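Local coordinates for B12-binding domain-containing protein (Kitasatospora setae, PDB 6WTE), which binds cobalamin and a [4Fe-4S] cluster and acts as a methyltransferase of the radical S-adenosylmethionine family, apparently by a non-radical route, at residues L363-L366 with C367-R370; R451-S455 with P456-E460. One frame throughout, in Å; residues are numbered along the deposited sequence.

Contact 1 (L363-L366 with C367-R370); sequences LVRL and CRER
Arg-365 and Glu-369 converge from positions i and i+4: chi1 of 169° sets CG of Arg-365 anti to its own N, and chi1 of -66° sets CG of Glu-369 anti to its carbonyl carbon, which brings the two chains together. A bend at chi3 of Arg-365 then turns the guanidinium onto the acid, and Arg-365 NH1 reaches Glu-369 OE2 at 3.0 Å, an i to i+4 salt bridge. The oxygen sits at the guanidinium edge, nearly in its plane, whereas the donor comes from above the carboxylate, the two planes standing 66° apart. The other oxygen, Glu-369 OE1, takes Arg-370 NH1 at 3.0 Å on its anti lone pair. Arg-370 NH1 also donates to Leu-366 O at 2.8 Å, in the carbonyl plane, supplementing the weak bond from Arg-370 N to the same oxygen in the last turn of helix 357-369. Arg-370 NE makes a salt bridge with Asp-320 on helix 316-325. On the buried side, where the helix packs on strands 327-335 and 373-380 of the radical SAM barrel, Leu-363 CD2 lies 4.2 Å from Cys-367 SG, and both side chains touch Val-330. One carboxylate thus bridges two guanidinium groups, which probably favours its charged form and offsets the positive charge gathered here.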
loop_
_atom_site.group_PDB
_atom_site.type_symbol
_atom_site.label_atom_id
_atom_site.label_comp_id
_atom_site.label_asym_id
_atom_site.label_seq_id
_atom_site.Cartn_x
_atom_site.Cartn_y
_atom_site.Cartn_z
ATOM N N LEU A 363 -8.541 -22.071 -5.086
ATOM C CA LEU A 363 -7.879 -21.471 -3.933
ATOM C C LEU A 363 -8.730 -21.624 -2.683
ATOM O O LEU A 363 -8.241 -22.048 -1.628
ATOM C CB LEU A 363 -7.594 -19.996 -4.211
ATOM C CG LEU A 363 -6.874 -19.151 -3.156
ATOM C CD1 LEU A 363 -6.236 -17.976 -3.870
ATOM C CD2 LEU A 363 -7.835 -18.627 -2.104
ATOM N N VAL A 364 -10.008 -21.258 -2.780
ATOM C CA VAL A 364 -10.870 -21.292 -1.606
ATOM C C VAL A 364 -11.050 -22.726 -1.120
ATOM O O VAL A 364 -10.967 -22.999 0.085
ATOM C CB VAL A 364 -12.216 -20.609 -1.912
ATOM C CG1 VAL A 364 -13.206 -20.840 -0.776
ATOM C CG2 VAL A 364 -12.007 -19.116 -2.143
ATOM N N ARG A 365 -11.243 -23.669 -2.047
ATOM C CA ARG A 365 -11.390 -25.075 -1.652
ATOM C C ARG A 365 -10.145 -25.591 -0.941
ATOM O O ARG A 365 -10.235 -26.205 0.131
ATOM C CB ARG A 365 -11.692 -25.960 -2.859
ATOM C CG ARG A 365 -11.584 -27.442 -2.506
ATOM C CD ARG A 365 -11.932 -28.357 -3.678
ATOM N NE ARG A 365 -11.062 -28.160 -4.833
ATOM C CZ ARG A 365 -9.894 -28.770 -5.017
ATOM N NH1 ARG A 365 -9.424 -29.621 -4.108
ATOM N NH2 ARG A 365 -9.185 -28.520 -6.113
ATOM N N LEU A 366 -8.976 -25.398 -1.553
ATOM C CA LEU A 366 -7.736 -25.887 -0.962
ATOM C C LEU A 366 -7.509 -25.288 0.420
ATOM O O LEU A 366 -7.063 -25.982 1.341
ATOM C CB LEU A 366 -6.552 -25.573 -1.883
ATOM C CG LEU A 366 -6.482 -26.315 -3.224
ATOM C CD1 LEU A 366 -5.306 -25.804 -4.049
ATOM C CD2 LEU A 366 -6.390 -27.833 -3.027
ATOM N N CYS A 367 -7.814 -23.999 0.586
ATOM C CA CYS A 367 -7.695 -23.397 1.908
ATOM C C CYS A 367 -8.709 -23.995 2.877
ATOM O O CYS A 367 -8.369 -24.302 4.026
ATOM C CB CYS A 367 -7.870 -21.890 1.819
ATOM S SG CYS A 367 -6.486 -21.028 1.035
ATOM N N ARG A 368 -9.958 -24.165 2.428
ATOM C CA ARG A 368 -10.974 -24.779 3.279
ATOM C C ARG A 368 -10.547 -26.170 3.728
ATOM O O ARG A 368 -10.666 -26.517 4.909
ATOM C CB ARG A 368 -12.314 -24.849 2.542
ATOM C CG ARG A 368 -13.416 -25.504 3.368
ATOM C CD ARG A 368 -14.696 -25.716 2.573
ATOM N NE ARG A 368 -14.575 -26.784 1.584
ATOM C CZ ARG A 368 -14.761 -26.622 0.279
ATOM N NH1 ARG A 368 -14.629 -27.654 -0.543
ATOM N NH2 ARG A 368 -15.089 -25.431 -0.205
ATOM N N GLU A 369 -10.043 -26.981 2.795
ATOM C CA GLU A 369 -9.581 -28.324 3.126
ATOM C C GLU A 369 -8.489 -28.325 4.189
ATOM O O GLU A 369 -8.319 -29.330 4.888
ATOM C CB GLU A 369 -9.061 -29.017 1.870
ATOM C CG GLU A 369 -10.124 -29.287 0.819
ATOM C CD GLU A 369 -9.527 -29.820 -0.462
ATOM O OE1 GLU A 369 -8.290 -29.718 -0.627
ATOM O OE2 GLU A 369 -10.289 -30.341 -1.303
ATOM N N ARG A 370 -7.745 -27.230 4.328
ATOM C CA ARG A 370 -6.622 -27.172 5.252
ATOM C C ARG A 370 -6.867 -26.243 6.430
ATOM O O ARG A 370 -5.929 -25.951 7.175
ATOM C CB ARG A 370 -5.353 -26.752 4.508
ATOM C CG ARG A 370 -4.867 -27.810 3.532
ATOM C CD ARG A 370 -4.085 -27.234 2.353
ATOM N NE ARG A 370 -3.739 -28.313 1.432
ATOM C CZ ARG A 370 -4.605 -28.874 0.592
ATOM N NH1 ARG A 370 -5.857 -28.440 0.550
ATOM N NH2 ARG A 370 -4.226 -29.870 -0.198
#

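Contact 2 (R451-S455 with P456-E460); sequences RMCAS and PAEYE
Glu-458 and Ser-455 reach past each other in opposite directions along the chain: the serine takes the N-H of the glutamate itself, and the glutamate that of Ala-454, the residue before the serine. Ser-455 OG, set between its own N and carbonyl carbon (chi1 70°), accepts from Glu-458 N at 3.0 Å, a fairly straight N-cap bond. Glu-458 extends back over the preceding loop, and its OE1 takes Ala-454 N at 2.8 Å; the donor arrives on the anti side, 33° out of the carboxylate plane. Cys-453 points at the helix: its SG lies 3.7 Å from Tyr-459 CB and at the edge of the tyrosine ring, 5.3 Å from the centroid and 83° off the normal. Tyr-459 OH bonds to Pro-415 O, while Glu-458 OE2 forms a salt bridge with Lys-448. With an alanine here, Ala-454 N and the Lys-448 ammonium would probably lose their carboxylate mate, giving the loop more freedom to move. The capped helix packs on helix 112-119 through Pro-456 and Ala-457 against Phe-113. This is a serine N-cap whose N3 glutamate is bonded back to the residue before the cap, and its negative charge is also likely to suit the helix dipole.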
loop_
_atom_site.group_PDB
_atom_site.type_symbol
_atom_site.label_atom_id
_atom_site.label_comp_id
_atom_site.label_asym_id
_atom_site.label_seq_id
_atom_site.Cartn_x
_atom_site.Cartn_y
_atom_site.Cartn_z
ATOM N N ARG A 451 2.792 13.544 -22.262
ATOM C CA ARG A 451 3.528 14.243 -23.313
ATOM C C ARG A 451 3.050 15.675 -23.505
ATOM O O ARG A 451 3.748 16.469 -24.143
ATOM C CB ARG A 451 3.418 13.484 -24.635
ATOM C CG ARG A 451 2.019 13.451 -25.211
ATOM C CD ARG A 451 1.952 12.566 -26.443
ATOM N NE ARG A 451 0.615 12.560 -27.019
ATOM C CZ ARG A 451 -0.401 11.855 -26.528
ATOM N NH1 ARG A 451 -0.226 11.099 -25.452
ATOM N NH2 ARG A 451 -1.589 11.905 -27.112
ATOM N N MET A 452 1.879 16.019 -22.989
ATOM C CA MET A 452 1.380 17.384 -23.059
ATOM C C MET A 452 1.707 18.197 -21.819
ATOM O O MET A 452 1.346 19.377 -21.761
ATOM C CB MET A 452 -0.134 17.385 -23.268
ATOM C CG MET A 452 -0.586 16.762 -24.566
ATOM S SD MET A 452 -2.358 16.994 -24.746
ATOM C CE MET A 452 -2.687 15.949 -26.164
ATOM N N CYS A 453 2.365 17.600 -20.825
ATOM C CA CYS A 453 2.698 18.308 -19.602
ATOM C C CYS A 453 4.120 18.846 -19.677
ATOM O O CYS A 453 5.001 18.247 -20.299
ATOM C CB CYS A 453 2.548 17.396 -18.387
ATOM S SG CYS A 453 0.846 16.842 -18.145
ATOM N N ALA A 454 4.332 19.986 -19.022
ATOM C CA ALA A 454 5.646 20.611 -19.009
ATOM C C ALA A 454 6.625 19.896 -18.090
ATOM O O ALA A 454 7.839 20.090 -18.230
ATOM C CB ALA A 454 5.527 22.077 -18.589
ATOM N N SER A 455 6.135 19.070 -17.173
ATOM C CA SER A 455 6.997 18.423 -16.196
ATOM C C SER A 455 6.302 17.169 -15.691
ATOM O O SER A 455 5.070 17.063 -15.767
ATOM C CB SER A 455 7.307 19.364 -15.020
ATOM O OG SER A 455 6.146 19.561 -14.221
ATOM N N PRO A 456 7.059 16.212 -15.153
ATOM C CA PRO A 456 6.417 15.118 -14.411
ATOM C C PRO A 456 5.524 15.618 -13.289
ATOM O O PRO A 456 4.442 15.062 -13.082
ATOM C CB PRO A 456 7.612 14.318 -13.871
ATOM C CG PRO A 456 8.724 14.621 -14.810
ATOM C CD PRO A 456 8.523 16.049 -15.219
ATOM N N ALA A 457 5.942 16.666 -12.565
ATOM C CA ALA A 457 5.109 17.178 -11.482
ATOM C C ALA A 457 3.739 17.608 -11.986
ATOM O O ALA A 457 2.724 17.336 -11.336
ATOM C CB ALA A 457 5.804 18.338 -10.768
ATOM N N GLU A 458 3.682 18.287 -13.139
ATOM C CA GLU A 458 2.383 18.682 -13.676
ATOM C C GLU A 458 1.532 17.468 -14.005
ATOM O O GLU A 458 0.336 17.441 -13.697
ATOM C CB GLU A 458 2.542 19.555 -14.925
ATOM C CG GLU A 458 1.192 19.970 -15.497
ATOM C CD GLU A 458 1.296 20.790 -16.770
ATOM O OE1 GLU A 458 2.416 20.959 -17.294
ATOM O OE2 GLU A 458 0.243 21.260 -17.242
ATOM N N TYR A 459 2.127 16.455 -14.637
ATOM C CA TYR A 459 1.365 15.260 -14.994
ATOM C C TYR A 459 0.850 14.539 -13.754
ATOM O O TYR A 459 -0.258 13.986 -13.758
ATOM C CB TYR A 459 2.219 14.315 -15.842
ATOM C CG TYR A 459 1.495 13.025 -16.146
ATOM C CD1 TYR A 459 0.374 13.032 -16.959
ATOM C CD2 TYR A 459 1.910 11.808 -15.600
ATOM C CE1 TYR A 459 -0.314 11.877 -17.240
ATOM C CE2 TYR A 459 1.218 10.633 -15.878
ATOM C CZ TYR A 459 0.105 10.679 -16.693
ATOM O OH TYR A 459 -0.600 9.530 -16.988
ATOM N N GLU A 460 1.637 14.542 -12.679
ATOM C CA GLU A 460 1.251 13.790 -11.491
ATOM C C GLU A 460 0.239 14.553 -10.646
ATOM O O GLU A 460 -0.707 13.956 -10.121
ATOM C CB GLU A 460 2.495 13.443 -10.670
ATOM C CG GLU A 460 3.457 12.517 -11.396
ATOM C CD GLU A 460 4.802 12.411 -10.708
ATOM O OE1 GLU A 460 4.960 12.985 -9.612
ATOM O OE2 GLU A 460 5.704 11.755 -11.264
#

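Overall arrangement
From the N terminus, the chain runs through the B12-binding region and into the radical SAM core before reaching contact 1, in the last turn of helix 357-369, just ahead of strand 373-380. That contact packs the helix against strands 327-335 and 373-380 and helix 316-325. Contact 2 follows in series, where the loop after strand 436-437 enters helix 456-461; this helix touches helix 112-119 of the B12-binding domain. Each contact is local, joining adjacent segments, so neither closes a long loop, and they neither nest nor cross. The centres of contact 1 and contact 2 lie about 47 Å apart, on opposite sides of the chain's centre. Between contact 1 and contact 2 the nearest atoms are about 31 Å apart.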